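Local coordinates for protein endoglucanase (Ruminococcus champanellensis, PDB 6WQV) that probably hydrolyses internal beta-1,4 bonds of cellulose and related plant polysaccharides as a broad-specificity family 5 endoglucanase, at residues V301-G304 with E305-R309. Residues are numbered along the deposited sequence; the frame is centred on the assembly and turned at random.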
loop_
_atom_site.group_PDB
_atom_site.type_symbol
_atom_site.label_atom_id
_atom_site.label_comp_id
_atom_site.label_asym_id
_atom_site.label_seq_id
_atom_site.Cartn_x
_atom_site.Cartn_y
_atom_site.Cartn_z
ATOM N N VAL A 301 1.185 -21.730 -6.877
ATOM C CA VAL A 301 2.359 -21.605 -7.744
ATOM C C VAL A 301 1.937 -21.252 -9.164
ATOM O O VAL A 301 2.513 -20.360 -9.797
ATOM C CB VAL A 301 3.209 -22.887 -7.689
ATOM C CG1 VAL A 301 4.245 -22.913 -8.813
ATOM C CG2 VAL A 301 3.905 -23.008 -6.334
ATOM N N LEU A 302 0.922 -21.937 -9.687
ATOM C CA LEU A 302 0.451 -21.641 -11.035
ATOM C C LEU A 302 -0.122 -20.234 -11.107
ATOM O O LEU A 302 0.167 -19.474 -12.042
ATOM C CB LEU A 302 -0.596 -22.675 -11.439
ATOM C CG LEU A 302 -1.201 -22.545 -12.833
ATOM C CD1 LEU A 302 -0.128 -22.758 -13.881
ATOM C CD2 LEU A 302 -2.347 -23.520 -13.026
ATOM N N TRP A 303 -0.947 -19.870 -10.123
ATOM C CA TRP A 303 -1.484 -18.515 -10.045
ATOM C C TRP A 303 -0.363 -17.487 -9.971
ATOM O O TRP A 303 -0.372 -16.489 -10.702
ATOM C CB TRP A 303 -2.411 -18.418 -8.825
ATOM C CG TRP A 303 -2.763 -17.027 -8.431
ATOM C CD1 TRP A 303 -3.803 -16.275 -8.899
ATOM C CD2 TRP A 303 -2.072 -16.210 -7.483
ATOM N NE1 TRP A 303 -3.798 -15.034 -8.297
ATOM C CE2 TRP A 303 -2.745 -14.973 -7.423
ATOM C CE3 TRP A 303 -0.948 -16.409 -6.677
ATOM C CZ2 TRP A 303 -2.326 -13.935 -6.588
ATOM C CZ3 TRP A 303 -0.529 -15.377 -5.852
ATOM C CH2 TRP A 303 -1.212 -14.156 -5.822
ATOM N N GLY A 304 0.627 -17.722 -9.110
ATOM C CA GLY A 304 1.658 -16.724 -8.889
ATOM C C GLY A 304 2.562 -16.522 -10.088
ATOM O O GLY A 304 2.924 -15.383 -10.414
ATOM N N GLU A 305 2.963 -17.613 -10.748
ATOM C CA GLU A 305 3.764 -17.473 -11.958
ATOM C C GLU A 305 3.032 -16.623 -12.987
ATOM O O GLU A 305 3.617 -15.726 -13.603
ATOM C CB GLU A 305 4.055 -18.842 -12.576
ATOM C CG GLU A 305 4.835 -19.819 -11.727
ATOM C CD GLU A 305 5.033 -21.153 -12.435
ATOM O OE1 GLU A 305 4.096 -21.615 -13.124
ATOM O OE2 GLU A 305 6.131 -21.733 -12.307
ATOM N N ASN A 306 1.742 -16.890 -13.179
ATOM C CA ASN A 306 0.998 -16.192 -14.221
ATOM C C ASN A 306 0.680 -14.759 -13.821
ATOM O O ASN A 306 0.702 -13.862 -14.672
ATOM C CB ASN A 306 -0.261 -16.978 -14.564
ATOM C CG ASN A 306 0.030 -18.138 -15.471
ATOM O OD1 ASN A 306 0.218 -17.957 -16.674
ATOM N ND2 ASN A 306 0.104 -19.339 -14.902
ATOM N N TYR A 307 0.377 -14.515 -12.543
ATOM C CA TYR A 307 0.112 -13.148 -12.096
ATOM C C TYR A 307 1.295 -12.237 -12.423
ATOM O O TYR A 307 1.135 -11.195 -13.075
ATOM C CB TYR A 307 -0.211 -13.143 -10.594
ATOM C CG TYR A 307 -0.888 -11.873 -10.088
ATOM C CD1 TYR A 307 -0.215 -10.666 -10.101
ATOM C CD2 TYR A 307 -2.188 -11.896 -9.604
ATOM C CE1 TYR A 307 -0.816 -9.515 -9.652
ATOM C CE2 TYR A 307 -2.799 -10.747 -9.152
ATOM C CZ TYR A 307 -2.107 -9.561 -9.183
ATOM O OH TYR A 307 -2.688 -8.402 -8.731
ATOM N N LEU A 308 2.504 -12.630 -12.013
ATOM C CA LEU A 308 3.669 -11.784 -12.238
ATOM C C LEU A 308 4.021 -11.696 -13.718
ATOM O O LEU A 308 4.432 -10.627 -14.197
ATOM C CB LEU A 308 4.857 -12.287 -11.425
ATOM C CG LEU A 308 4.949 -11.832 -9.974
ATOM C CD1 LEU A 308 5.162 -10.318 -9.868
ATOM C CD2 LEU A 308 3.730 -12.227 -9.170
ATOM N N ARG A 309 3.879 -12.800 -14.462
ATOM C CA ARG A 309 4.168 -12.775 -15.892
ATOM C C ARG A 309 3.243 -11.802 -16.606
ATOM O O ARG A 309 3.690 -10.971 -17.408
ATOM C CB ARG A 309 4.036 -14.180 -16.498
ATOM C CG ARG A 309 4.317 -14.266 -18.009
ATOM C CD ARG A 309 4.021 -15.641 -18.634
ATOM N NE ARG A 309 2.641 -16.051 -18.398
ATOM C CZ ARG A 309 1.605 -15.605 -19.096
ATOM N NH1 ARG A 309 1.791 -14.742 -20.084
ATOM N NH2 ARG A 309 0.380 -16.023 -18.801
#
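One face of the W303 indole is met by Y307, one turn further along the same helix; Y307 CG stands 4.1 Å above the indole plane, offset toward its rim. The pair is oblique, neither stacked nor edge-to-face, with the six-membered ring of W303 and the Y307 ring inclined at 57°; their side chains come closest at W303 CZ2 and Y307 CD2, 3.6 Å apart. Both rings swing the same way because W303 CG is anti to its backbone N (chi1 166°) and Y307 CG likewise. The planar groups of N306 and R309 meet at their edges: R309 NH2 donates to N306 OD1 at 2.9 Å, lying in the carbonyl plane, with an N-H...O angle of 172°. The other end of the N306 amide turns back, ND2 reaching L302 O at 2.9 Å, while N306 N binds that same oxygen from the opposite face of its plane at 3.2 Å. Two donors from one residue thus grip one carbonyl, and ND2 also rests against L302 CD1. A leucine in place of N306 would probably leave the R309 guanidinium without this acceptor and L302 O without its side-chain donor. The backbone bonds E305 N to V301 O and Y307 N to W303 O continue the regular i to i+4 pattern. Residues 301-309 belong to helix 297-313, the crossover between parallel strands 284-289 and 318-322 of the TIM barrel. W303 NE1 and Y307 OH bond to S244 O and S242 O, Y307 stacks on F289, and helices 263-278 and 346-353 pack against N306 and V301, respectively.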